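PDB 6GNE: probable starch synthase 4, chloroplastic/amyloplastic from Arabidopsis thaliana, which is a plastid protein of the starch synthase family, built on the two-domain GT-B fold and modelled here with ADP and glycan bound. Local coordinates for residues V71-D76 / S125-E130; R119-F124 / H145-A150; H175-Q180 / N214-A219. All blocks are in the same frame, centred on the assembly; numbering follows the deposited sequence.

Contact 1: V71-D76 / S125-E130; sequences VESYFD and SRAALE
In the N-terminal starch synthase domain of this GT-B protein, the end of the long strand 64-75 runs across helix 117-134, and here V71, S73 and Y74 meet R126, A127 and E130. The short axes come within 7.6 Å at an angle of 141°, and the nearest CA atoms are those of S73 and A127. S73 lays its hydroxyl on the helix backbone: OG is 3.3 Å from A127 CA, packing without a hydrogen bond. Upstream, V71 CG1 rests on E130 CG at 4.0 Å, and the carbonyl O of E72 also faces that methylene. Toward the strand end R126 bends at chi2 (65°), which brings its guanidinium against Y74, with NH1 3.3 Å from Y74 CD1. Y74 CB sits over one guanidinium face, offset toward its rim; the ring and guanidinium planes are 28° apart, and NH1 reaches the ring obliquely. The polar atoms bond outside the two segments: R126 NE and E130 OE2 both bond Y160 OH, R126 NH1 bonds the C191 carbonyl, and the R126-E130 salt bridge is long. No hydrogen bond joins 71-76 to 125-130; the weak one from Q134 NE2 to E72 O comes from further along the helix. Van der Waals packing therefore carries this contact, while Y160 and C191 hold the arginine that packs on Y74.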
loop_
_atom_site.group_PDB
_atom_site.type_symbol
_atom_site.label_atom_id
_atom_site.label_comp_id
_atom_site.label_asym_id
_atom_site.label_seq_id
_atom_site.Cartn_x
_atom_site.Cartn_y
_atom_site.Cartn_z
ATOM N N VAL A 71 -6.002 -10.729 27.715
ATOM C CA VAL A 71 -7.278 -10.163 27.267
ATOM C C VAL A 71 -8.101 -11.276 26.619
ATOM O O VAL A 71 -7.729 -11.820 25.560
ATOM C CB VAL A 71 -7.104 -8.964 26.308
ATOM C CG1 VAL A 71 -8.445 -8.534 25.727
ATOM C CG2 VAL A 71 -6.441 -7.798 27.031
ATOM N N GLU A 72 -9.212 -11.601 27.282
ATOM C CA GLU A 72 -10.142 -12.615 26.804
ATOM C C GLU A 72 -11.006 -12.021 25.701
ATOM O O GLU A 72 -11.505 -10.905 25.840
ATOM C CB GLU A 72 -11.016 -13.137 27.946
ATOM C CG GLU A 72 -10.208 -13.764 29.071
ATOM C CD GLU A 72 -10.894 -14.965 29.690
ATOM O OE1 GLU A 72 -10.295 -16.067 29.638
ATOM O OE2 GLU A 72 -12.018 -14.808 30.216
ATOM N N SER A 73 -11.169 -12.768 24.613
ATOM C CA SER A 73 -11.858 -12.313 23.401
ATOM C C SER A 73 -12.858 -13.361 22.932
ATOM O O SER A 73 -12.618 -14.554 23.093
ATOM C CB SER A 73 -10.812 -12.075 22.317
ATOM O OG SER A 73 -11.385 -11.684 21.103
ATOM N N TYR A 74 -13.945 -12.919 22.318
ATOM C CA TYR A 74 -14.989 -13.827 21.852
ATOM C C TYR A 74 -14.722 -14.421 20.480
ATOM O O TYR A 74 -14.285 -13.734 19.596
ATOM C CB TYR A 74 -16.329 -13.071 21.829
ATOM C CG TYR A 74 -17.537 -13.841 21.310
ATOM C CD1 TYR A 74 -17.822 -13.908 19.933
ATOM C CD2 TYR A 74 -18.426 -14.468 22.203
ATOM C CE1 TYR A 74 -18.944 -14.603 19.465
ATOM C CE2 TYR A 74 -19.545 -15.164 21.738
ATOM C CZ TYR A 74 -19.801 -15.215 20.376
ATOM O OH TYR A 74 -20.887 -15.899 19.912
ATOM N N PHE A 75 -15.024 -15.702 20.313
ATOM C CA PHE A 75 -15.092 -16.340 18.983
ATOM C C PHE A 75 -15.877 -17.656 19.045
ATOM O O PHE A 75 -15.604 -18.462 19.925
ATOM C CB PHE A 75 -13.694 -16.610 18.445
ATOM C CG PHE A 75 -13.586 -16.512 16.960
ATOM C CD1 PHE A 75 -13.802 -15.290 16.307
ATOM C CD2 PHE A 75 -13.232 -17.618 16.200
ATOM C CE1 PHE A 75 -13.686 -15.191 14.930
ATOM C CE2 PHE A 75 -13.114 -17.520 14.811
ATOM C CZ PHE A 75 -13.336 -16.307 14.184
ATOM N N ASP A 76 -16.847 -17.864 18.138
ATOM C CA ASP A 76 -17.658 -19.116 18.080
ATOM C C ASP A 76 -18.305 -19.454 19.427
ATOM O O ASP A 76 -18.269 -20.604 19.857
ATOM C CB ASP A 76 -16.820 -20.327 17.580
ATOM C CG ASP A 76 -16.364 -20.183 16.102
ATOM O OD1 ASP A 76 -17.160 -19.763 15.240
ATOM O OD2 ASP A 76 -15.205 -20.520 15.788
ATOM N N SER A 125 -10.068 -8.630 14.480
ATOM C CA SER A 125 -10.902 -7.423 14.555
ATOM C C SER A 125 -11.661 -7.378 15.859
ATOM O O SER A 125 -11.727 -6.330 16.486
ATOM C CB SER A 125 -11.897 -7.359 13.390
ATOM O OG SER A 125 -11.240 -7.211 12.142
ATOM N N ARG A 126 -12.216 -8.515 16.271
ATOM C CA ARG A 126 -12.935 -8.603 17.542
ATOM C C ARG A 126 -11.988 -8.366 18.708
ATOM O O ARG A 126 -12.231 -7.481 19.529
ATOM C CB ARG A 126 -13.624 -9.960 17.712
ATOM C CG ARG A 126 -14.434 -10.114 18.990
ATOM C CD ARG A 126 -15.607 -9.144 18.990
ATOM N NE ARG A 126 -16.262 -9.013 20.296
ATOM C CZ ARG A 126 -17.355 -9.655 20.690
ATOM N NH1 ARG A 126 -17.945 -10.586 19.937
ATOM N NH2 ARG A 126 -17.840 -9.395 21.893
ATOM N N ALA A 127 -10.906 -9.140 18.756
ATOM C CA ALA A 127 -9.907 -9.009 19.804
ATOM C C ALA A 127 -9.344 -7.598 19.904
ATOM O O ALA A 127 -9.047 -7.149 21.007
ATOM C CB ALA A 127 -8.786 -10.020 19.602
ATOM N N ALA A 128 -9.209 -6.892 18.776
ATOM C CA ALA A 128 -8.703 -5.508 18.793
ATOM C C ALA A 128 -9.612 -4.551 19.555
ATOM O O ALA A 128 -9.155 -3.751 20.380
ATOM C CB ALA A 128 -8.486 -4.997 17.383
ATOM N N LEU A 129 -10.897 -4.632 19.273
ATOM C CA LEU A 129 -11.899 -3.856 20.026
ATOM C C LEU A 129 -11.961 -4.235 21.507
ATOM O O LEU A 129 -12.102 -3.368 22.366
ATOM C CB LEU A 129 -13.285 -4.006 19.387
ATOM C CG LEU A 129 -13.385 -3.280 18.049
ATOM C CD1 LEU A 129 -14.687 -3.640 17.358
ATOM C CD2 LEU A 129 -13.215 -1.771 18.236
ATOM N N GLU A 130 -11.842 -5.527 21.778
ATOM C CA GLU A 130 -11.795 -6.055 23.140
ATOM C C GLU A 130 -10.601 -5.496 23.919
ATOM O O GLU A 130 -10.753 -5.077 25.035
ATOM C CB GLU A 130 -11.749 -7.586 23.082
ATOM C CG GLU A 130 -12.227 -8.300 24.320
ATOM C CD GLU A 130 -13.659 -7.989 24.642
ATOM O OE1 GLU A 130 -13.889 -7.268 25.626
ATOM O OE2 GLU A 130 -14.565 -8.468 23.888
#

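Contact 2: R119-F124 / H145-A150; sequences RRFSYF and HDWQTA. With GLC (alpha-D-glucopyranose), chain C; AC1 (4,6-dideoxy-4-{[(1S,4R,5S,6S)-4,5,6-trihydroxy-3-(hydroxymethyl)cyclohex-2-en-1-yl]amino}-alpha-D-glucopyranose), chain B.
Packing of F121 against Q148 is the main apolar element between helix 117-134 and the weakly bonded helical turn 146-150, whose short axes pass 8.2 Å apart. The two side chains run side by side in the same direction. Q148 CG lies over one face of the F121 ring, 3.6 Å from the centroid and 19° off the normal, a CH-pi contact, and the amide plane stands almost perpendicular to the ring. W147 CH2 reaches F121 CD2 obliquely at 4.4 Å. One turn further on, T149 CG2 meets the edge of F124 at CE2, 4.0 Å away.

The polar bonds lead to the bound sugars instead of across the two segments. With chi2 at 90°, Q148 bends beyond CG and carries its amide from the phenylalanine to the glucose unit GLC, where NE2 donates to O3 at 2.8 Å. W147 gives its NE1-H to GLC O2 at 3.1 Å, the acceptor lying in the indole plane at the ring edge. The amide carbon Q148 CD sits over one indole face, so the two donors lie side by side as they bond adjacent hydroxyls. D146 OD2 accepts from O3 of AC1 at 2.9 Å and also faces AC1 O2.

Within the second segment, the backbone N-H of H145 donates to T149 OG1 at 2.8 Å, tying the end of strand 141-145 to the helical turn. F121 thus acts as a second-shell residue, backing the glutamine that touches the sugar. A short helical turn directly after a parallel strand, presenting polar side chains to a ligand, is typical of Rossmann-like domains, and here it forms one wall of the glycan pocket in the GT-B cleft.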
loop_
_atom_site.group_PDB
_atom_site.type_symbol
_atom_site.label_atom_id
_atom_site.label_comp_id
_atom_site.label_asym_id
_atom_site.label_seq_id
_atom_site.Cartn_x
_atom_site.Cartn_y
_atom_site.Cartn_z
ATOM N N ARG A 119 -11.705 -16.091 9.016
ATOM C CA ARG A 119 -11.732 -16.367 10.432
ATOM C C ARG A 119 -10.568 -15.668 11.151
ATOM O O ARG A 119 -10.778 -15.016 12.188
ATOM C CB ARG A 119 -11.722 -17.874 10.687
ATOM C CG ARG A 119 -13.054 -18.547 10.359
ATOM C CD ARG A 119 -12.955 -20.074 10.312
ATOM N NE ARG A 119 -12.407 -20.661 11.535
ATOM C CZ ARG A 119 -13.045 -20.743 12.707
ATOM N NH1 ARG A 119 -12.427 -21.299 13.741
ATOM N NH2 ARG A 119 -14.274 -20.251 12.877
ATOM N N ARG A 120 -9.368 -15.794 10.576
ATOM C CA ARG A 120 -8.151 -15.175 11.096
ATOM C C ARG A 120 -8.387 -13.692 11.370
ATOM O O ARG A 120 -8.204 -13.228 12.489
ATOM C CB ARG A 120 -6.984 -15.335 10.114
ATOM C CG ARG A 120 -6.449 -16.745 9.914
ATOM C CD ARG A 120 -5.380 -16.804 8.830
ATOM N NE ARG A 120 -4.110 -16.209 9.295
ATOM C CZ ARG A 120 -3.224 -15.534 8.553
ATOM N NH1 ARG A 120 -3.408 -15.302 7.250
ATOM N NH2 ARG A 120 -2.116 -15.067 9.124
ATOM N N PHE A 121 -8.846 -12.944 10.378
ATOM C CA PHE A 121 -8.930 -11.489 10.543
ATOM C C PHE A 121 -10.219 -10.969 11.219
ATOM O O PHE A 121 -10.209 -9.913 11.866
ATOM C CB PHE A 121 -8.613 -10.792 9.218
ATOM C CG PHE A 121 -7.183 -10.995 8.764
ATOM C CD1 PHE A 121 -6.152 -10.303 9.384
ATOM C CD2 PHE A 121 -6.869 -11.888 7.738
ATOM C CE1 PHE A 121 -4.841 -10.476 8.975
ATOM C CE2 PHE A 121 -5.554 -12.082 7.336
ATOM C CZ PHE A 121 -4.534 -11.377 7.946
ATOM N N SER A 122 -11.327 -11.685 11.090
ATOM C CA SER A 122 -12.508 -11.366 11.900
ATOM C C SER A 122 -12.221 -11.602 13.400
ATOM O O SER A 122 -12.672 -10.822 14.244
ATOM C CB SER A 122 -13.758 -12.134 11.436
ATOM O OG SER A 122 -13.590 -13.524 11.575
ATOM N N TYR A 123 -11.474 -12.653 13.743
ATOM C CA TYR A 123 -11.034 -12.831 15.142
ATOM C C TYR A 123 -10.232 -11.630 15.624
ATOM O O TYR A 123 -10.524 -11.045 16.674
ATOM C CB TYR A 123 -10.184 -14.092 15.324
ATOM C CG TYR A 123 -9.712 -14.310 16.760
ATOM C CD1 TYR A 123 -8.564 -13.653 17.259
ATOM C CD2 TYR A 123 -10.406 -15.166 17.623
ATOM C CE1 TYR A 123 -8.149 -13.852 18.569
ATOM C CE2 TYR A 123 -9.981 -15.369 18.934
ATOM C CZ TYR A 123 -8.860 -14.715 19.407
ATOM O OH TYR A 123 -8.435 -14.942 20.703
ATOM N N PHE A 124 -9.207 -11.298 14.846
ATOM C CA PHE A 124 -8.328 -10.184 15.141
ATOM C C PHE A 124 -9.108 -8.893 15.365
ATOM O O PHE A 124 -8.828 -8.151 16.324
ATOM C CB PHE A 124 -7.307 -9.984 14.015
ATOM C CG PHE A 124 -6.539 -8.699 14.131
ATOM C CD1 PHE A 124 -5.731 -8.458 15.249
ATOM C CD2 PHE A 124 -6.637 -7.717 13.153
ATOM C CE1 PHE A 124 -5.034 -7.270 15.378
ATOM C CE2 PHE A 124 -5.919 -6.523 13.278
ATOM C CZ PHE A 124 -5.120 -6.302 14.392
ATOM N N HIS A 145 -8.590 -0.552 8.179
ATOM C CA HIS A 145 -8.035 -0.683 6.799
ATOM C C HIS A 145 -8.383 -2.000 6.092
ATOM O O HIS A 145 -8.057 -3.087 6.569
ATOM C CB HIS A 145 -6.537 -0.508 6.863
ATOM C CG HIS A 145 -6.138 0.802 7.456
ATOM N ND1 HIS A 145 -5.825 1.904 6.681
ATOM C CD2 HIS A 145 -6.086 1.221 8.742
ATOM C CE1 HIS A 145 -5.543 2.927 7.470
ATOM N NE2 HIS A 145 -5.704 2.540 8.724
ATOM N N ASP A 146 -9.078 -1.890 4.956
ATOM C CA ASP A 146 -9.335 -3.023 4.039
ATOM C C ASP A 146 -10.207 -4.110 4.647
ATOM O O ASP A 146 -10.646 -3.990 5.792
ATOM C CB ASP A 146 -8.021 -3.569 3.427
ATOM C CG ASP A 146 -7.606 -2.832 2.183
ATOM O OD1 ASP A 146 -7.977 -1.663 2.048
ATOM O OD2 ASP A 146 -6.943 -3.401 1.296
ATOM N N TRP A 147 -10.491 -5.159 3.877
ATOM C CA TRP A 147 -11.496 -6.131 4.290
ATOM C C TRP A 147 -11.135 -6.814 5.599
ATOM O O TRP A 147 -12.035 -7.104 6.391
ATOM C CB TRP A 147 -11.803 -7.145 3.169
ATOM C CG TRP A 147 -10.788 -8.232 3.001
ATOM C CD1 TRP A 147 -9.747 -8.252 2.134
ATOM C CD2 TRP A 147 -10.729 -9.465 3.735
ATOM N NE1 TRP A 147 -9.038 -9.418 2.286
ATOM C CE2 TRP A 147 -9.617 -10.179 3.260
ATOM C CE3 TRP A 147 -11.513 -10.025 4.748
ATOM C CZ2 TRP A 147 -9.269 -11.439 3.750
ATOM C CZ3 TRP A 147 -11.177 -11.276 5.243
ATOM C CH2 TRP A 147 -10.059 -11.974 4.742
ATOM N N GLN A 148 -9.849 -7.032 5.852
ATOM C CA GLN A 148 -9.419 -7.743 7.057
ATOM C C GLN A 148 -9.889 -7.086 8.378
ATOM O O GLN A 148 -10.247 -7.779 9.334
ATOM C CB GLN A 148 -7.900 -7.922 7.078
ATOM C CG GLN A 148 -7.361 -8.892 6.020
ATOM C CD GLN A 148 -7.013 -8.216 4.685
ATOM O OE1 GLN A 148 -7.479 -7.111 4.398
ATOM N NE2 GLN A 148 -6.182 -8.884 3.873
ATOM N N THR A 149 -9.923 -5.760 8.424
ATOM C CA THR A 149 -10.405 -5.043 9.594
ATOM C C THR A 149 -11.684 -4.243 9.333
ATOM O O THR A 149 -12.058 -3.379 10.136
ATOM C CB THR A 149 -9.316 -4.119 10.133
ATOM O OG1 THR A 149 -9.082 -3.058 9.204
ATOM C CG2 THR A 149 -8.060 -4.908 10.365
ATOM N N ALA A 150 -12.363 -4.544 8.221
ATOM C CA ALA A 150 -13.672 -3.976 7.931
ATOM C C ALA A 150 -14.697 -4.382 8.973
ATOM O O ALA A 150 -15.630 -3.635 9.240
ATOM C CB ALA A 150 -14.123 -4.437 6.565
HETATM C C1 GLC C . -4.668 -11.349 -0.293
HETATM C C2 GLC C . -5.269 -10.419 0.759
HETATM C C3 GLC C . -5.355 -8.991 0.226
HETATM C C4 GLC C . -3.949 -8.540 -0.150
HETATM C C5 GLC C . -3.411 -9.471 -1.226
HETATM C C6 GLC C . -1.973 -9.115 -1.586
HETATM O O2 GLC C . -6.543 -10.921 1.164
HETATM O O3 GLC C . -5.888 -8.107 1.204
HETATM O O4 GLC C . -3.965 -7.186 -0.598
HETATM O O5 GLC C . -3.423 -10.828 -0.756
HETATM O O6 GLC C . -1.434 -10.134 -2.436
HETATM C C1 AC1 B . -3.406 -6.236 0.309
HETATM O O2 AC1 B . -5.622 -5.338 0.719
HETATM C C2 AC1 B . -4.273 -4.975 0.379
HETATM C C4A AC1 B . -2.236 1.189 -3.103
HETATM C C3 AC1 B . -4.191 -4.162 -0.923
HETATM O O3 AC1 B . -4.979 -2.983 -0.734
HETATM C C4 AC1 B . -2.728 -3.840 -1.245
HETATM N N4A AC1 B . -2.529 -2.993 -2.435
HETATM C C5 AC1 B . -2.017 -5.190 -1.366
HETATM O O5 AC1 B . -2.089 -5.881 -0.116
HETATM C C6 AC1 B . -0.535 -5.069 -1.678
HETATM C C1B AC1 B . -3.037 -1.621 -2.573
HETATM C C2B AC1 B . -2.964 -1.059 -4.016
HETATM O O2B AC1 B . -2.638 -2.056 -5.003
HETATM C C3B AC1 B . -2.035 0.138 -4.183
HETATM O O3B AC1 B . -2.403 0.771 -5.406
HETATM O O4 AC1 B . -1.268 2.226 -3.274
HETATM C C5B AC1 B . -2.169 0.590 -1.729
HETATM C C7B AC1 B . -2.474 -0.694 -1.513
HETATM C C6B AC1 B . -1.811 1.464 -0.550
HETATM O O6B AC1 B . -2.792 2.491 -0.364
#

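Contact 3: H175-Q180 / N214-A219; sequences HNFEYQ and NPVKGA. With AC1 (4,6-dideoxy-4-{[(1S,4R,5S,6S)-4,5,6-trihydroxy-3-(hydroxymethyl)cyclohex-2-en-1-yl]amino}-alpha-D-glucopyranose), chain B; GLC (alpha-D-glucopyranose), chain C.
Q180 OE1 is gripped by two donors: N214 ND2, 2.7 Å away, and H207 NE2 from outside the two segments. The asparagine bond is placed well, with ND2 in the carbonyl plane of Q180 on a lone pair and OE1 in the amide plane of N214. On the other side of the same amide, Q180 NE2 donates to F177 O at 2.8 Å, nearly straight at 167°, and also to the K244 carbonyl, which fixes the rotation of the buried glutamine. N214 is the N-cap of helix 215-222. Its CG stands opposite the backbone N (chi1 -173°), bringing OD1 back to accept from K217 N at 2.7 Å, while ND2 is shared between Q180 and D206. A weak bond from V216 N to Q180 O, 3.4 Å long, adds a backbone link. Beside this bond, V216 CG2 packs on Y179 O at 3.6 Å and CG1 touches F177 CD1 at 4.1 Å, the F177 and V216 side chains crossing at about a right angle. At the far end, H175 ND1 donates to AC1 O6B at 2.7 Å in the imidazole plane, and Y179 lays one ring face against GLC C3. The loop between strands 169-174 and 183-184 therefore runs from the glycan to the start of helix 215-222, with W147 of helix 146-150 touching both Y179 and V216, and helix 231-238 packing against F177.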
loop_
_atom_site.group_PDB
_atom_site.type_symbol
_atom_site.label_atom_id
_atom_site.label_comp_id
_atom_site.label_asym_id
_atom_site.label_seq_id
_atom_site.Cartn_x
_atom_site.Cartn_y
_atom_site.Cartn_z
ATOM N N HIS A 175 -8.065 0.300 0.386
ATOM C CA HIS A 175 -6.863 0.510 -0.431
ATOM C C HIS A 175 -6.909 -0.279 -1.778
ATOM O O HIS A 175 -6.069 -0.057 -2.683
ATOM C CB HIS A 175 -5.622 0.065 0.334
ATOM C CG HIS A 175 -5.368 0.810 1.602
ATOM N ND1 HIS A 175 -4.286 1.644 1.758
ATOM C CD2 HIS A 175 -6.000 0.786 2.796
ATOM C CE1 HIS A 175 -4.287 2.134 2.981
ATOM N NE2 HIS A 175 -5.323 1.636 3.628
ATOM N N ASN A 176 -7.843 -1.220 -1.893
ATOM C CA ASN A 176 -8.140 -1.893 -3.162
ATOM C C ASN A 176 -9.500 -2.567 -3.084
ATOM O O ASN A 176 -9.650 -3.583 -2.406
ATOM C CB ASN A 176 -7.029 -2.925 -3.513
ATOM C CG ASN A 176 -7.221 -3.577 -4.886
ATOM O OD1 ASN A 176 -8.195 -3.319 -5.569
ATOM N ND2 ASN A 176 -6.290 -4.426 -5.284
ATOM N N PHE A 177 -10.481 -2.016 -3.800
ATOM C CA PHE A 177 -11.867 -2.558 -3.785
ATOM C C PHE A 177 -12.015 -3.899 -4.497
ATOM O O PHE A 177 -13.075 -4.480 -4.508
ATOM C CB PHE A 177 -12.860 -1.559 -4.373
ATOM C CG PHE A 177 -13.186 -0.405 -3.466
ATOM C CD1 PHE A 177 -14.142 -0.523 -2.484
ATOM C CD2 PHE A 177 -12.555 0.824 -3.625
ATOM C CE1 PHE A 177 -14.444 0.544 -1.658
ATOM C CE2 PHE A 177 -12.876 1.904 -2.825
ATOM C CZ PHE A 177 -13.818 1.768 -1.830
ATOM N N GLU A 178 -10.968 -4.376 -5.132
ATOM C CA GLU A 178 -10.937 -5.749 -5.587
ATOM C C GLU A 178 -11.105 -6.729 -4.448
ATOM O O GLU A 178 -11.732 -7.749 -4.614
ATOM C CB GLU A 178 -9.625 -6.013 -6.311
ATOM C CG GLU A 178 -9.579 -7.356 -7.038
ATOM C CD GLU A 178 -8.186 -7.735 -7.513
ATOM O OE1 GLU A 178 -7.184 -7.001 -7.129
ATOM O OE2 GLU A 178 -8.167 -8.755 -8.296
ATOM N N TYR A 179 -10.518 -6.425 -3.296
ATOM C CA TYR A 179 -10.522 -7.362 -2.162
ATOM C C TYR A 179 -11.597 -7.019 -1.159
ATOM O O TYR A 179 -11.414 -6.156 -0.332
ATOM C CB TYR A 179 -9.138 -7.428 -1.513
ATOM C CG TYR A 179 -8.072 -7.861 -2.494
ATOM C CD1 TYR A 179 -8.262 -9.008 -3.313
ATOM C CD2 TYR A 179 -6.856 -7.147 -2.614
ATOM C CE1 TYR A 179 -7.295 -9.399 -4.238
ATOM C CE2 TYR A 179 -5.865 -7.549 -3.532
ATOM C CZ TYR A 179 -6.085 -8.661 -4.337
ATOM O OH TYR A 179 -5.143 -9.063 -5.218
ATOM N N GLN A 180 -12.712 -7.729 -1.252
ATOM C CA GLN A 180 -13.906 -7.423 -0.480
ATOM C C GLN A 180 -14.139 -8.374 0.717
ATOM O O GLN A 180 -14.945 -8.071 1.608
ATOM C CB GLN A 180 -15.125 -7.360 -1.425
ATOM C CG GLN A 180 -15.045 -6.139 -2.325
ATOM C CD GLN A 180 -16.107 -6.071 -3.399
ATOM O OE1 GLN A 180 -17.273 -6.453 -3.202
ATOM N NE2 GLN A 180 -15.714 -5.546 -4.539
ATOM N N ASN A 214 -20.553 -9.351 2.697
ATOM C CA ASN A 214 -19.493 -8.518 2.137
ATOM C C ASN A 214 -18.931 -7.566 3.202
ATOM O O ASN A 214 -19.564 -6.555 3.519
ATOM C CB ASN A 214 -20.025 -7.741 0.932
ATOM C CG ASN A 214 -18.934 -6.992 0.194
ATOM O OD1 ASN A 214 -18.137 -6.279 0.809
ATOM N ND2 ASN A 214 -18.896 -7.134 -1.121
ATOM N N PRO A 215 -17.734 -7.883 3.751
ATOM C CA PRO A 215 -17.134 -7.059 4.800
ATOM C C PRO A 215 -16.887 -5.616 4.418
ATOM O O PRO A 215 -17.173 -4.725 5.204
ATOM C CB PRO A 215 -15.837 -7.778 5.092
ATOM C CG PRO A 215 -16.157 -9.208 4.848
ATOM C CD PRO A 215 -17.080 -9.207 3.677
ATOM N N VAL A 216 -16.366 -5.388 3.232
ATOM C CA VAL A 216 -16.102 -4.030 2.773
ATOM C C VAL A 216 -17.410 -3.257 2.629
ATOM O O VAL A 216 -17.459 -2.084 2.978
ATOM C CB VAL A 216 -15.278 -4.018 1.465
ATOM C CG1 VAL A 216 -15.151 -2.607 0.888
ATOM C CG2 VAL A 216 -13.890 -4.579 1.730
ATOM N N LYS A 217 -18.464 -3.912 2.164
ATOM C CA LYS A 217 -19.782 -3.270 2.101
ATOM C C LYS A 217 -20.329 -2.870 3.476
ATOM O O LYS A 217 -20.939 -1.804 3.630
ATOM C CB LYS A 217 -20.806 -4.162 1.416
ATOM C CG LYS A 217 -22.117 -3.432 1.268
ATOM C CD LYS A 217 -22.912 -3.769 0.049
ATOM C CE LYS A 217 -23.940 -4.821 0.305
ATOM N NZ LYS A 217 -25.188 -4.530 -0.447
ATOM N N GLY A 218 -20.131 -3.738 4.468
ATOM C CA GLY A 218 -20.452 -3.398 5.851
ATOM C C GLY A 218 -19.663 -2.226 6.386
ATOM O O GLY A 218 -20.202 -1.433 7.136
ATOM N N ALA A 219 -18.393 -2.109 6.018
ATOM C CA ALA A 219 -17.589 -0.969 6.467
ATOM C C ALA A 219 -17.979 0.320 5.784
ATOM O O ALA A 219 -17.890 1.373 6.398
ATOM C CB ALA A 219 -16.129 -1.238 6.290
HETATM C C1 AC1 B . -3.406 -6.236 0.309
HETATM O O2 AC1 B . -5.622 -5.338 0.719
HETATM C C2 AC1 B . -4.273 -4.975 0.379
HETATM C C4A AC1 B . -2.236 1.189 -3.103
HETATM C C3 AC1 B . -4.191 -4.162 -0.923
HETATM O O3 AC1 B . -4.979 -2.983 -0.734
HETATM C C4 AC1 B . -2.728 -3.840 -1.245
HETATM N N4A AC1 B . -2.529 -2.993 -2.435
HETATM C C5 AC1 B . -2.017 -5.190 -1.366
HETATM O O5 AC1 B . -2.089 -5.881 -0.116
HETATM C C6 AC1 B . -0.535 -5.069 -1.678
HETATM C C1B AC1 B . -3.037 -1.621 -2.573
HETATM C C2B AC1 B . -2.964 -1.059 -4.016
HETATM O O2B AC1 B . -2.638 -2.056 -5.003
HETATM C C3B AC1 B . -2.035 0.138 -4.183
HETATM O O3B AC1 B . -2.403 0.771 -5.406
HETATM O O4 AC1 B . -1.268 2.226 -3.274
HETATM C C5B AC1 B . -2.169 0.590 -1.729
HETATM C C7B AC1 B . -2.474 -0.694 -1.513
HETATM C C6B AC1 B . -1.811 1.464 -0.550
HETATM O O6B AC1 B . -2.792 2.491 -0.364
HETATM C C1 GLC C . -4.668 -11.349 -0.293
HETATM C C2 GLC C . -5.269 -10.419 0.759
HETATM C C3 GLC C . -5.355 -8.991 0.226
HETATM C C4 GLC C . -3.949 -8.540 -0.150
HETATM C C5 GLC C . -3.411 -9.471 -1.226
HETATM C C6 GLC C . -1.973 -9.115 -1.586
HETATM O O2 GLC C . -6.543 -10.921 1.164
HETATM O O3 GLC C . -5.888 -8.107 1.204
HETATM O O4 GLC C . -3.965 -7.186 -0.598
HETATM O O5 GLC C . -3.423 -10.828 -0.756
HETATM O O6 GLC C . -1.434 -10.134 -2.436
#

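How the contacts relate
All three contacts lie in the N-terminal starch synthase domain and lead inward from its periphery to the glycan. Contacts 1 and 2 share helix 117-134, with centres about 12 Å apart; a salt bridge from D76 OD2 to R119 NH2 (3.1 Å) ties the residue just past the strand of the first to the helix of the second. Contacts 2 and 3, about 11 Å between centres, meet directly: D146 OD1 faces H175 N at 2.6 Å, and H145 ND1 faces H175 NE2 at 3.1 Å, both probable hydrogen bonds. Together they hold AC1 and GLC from two separate segments, 145-150 and 175-180. Contact 1 stays about 8 Å from contact 3 at the nearest atoms.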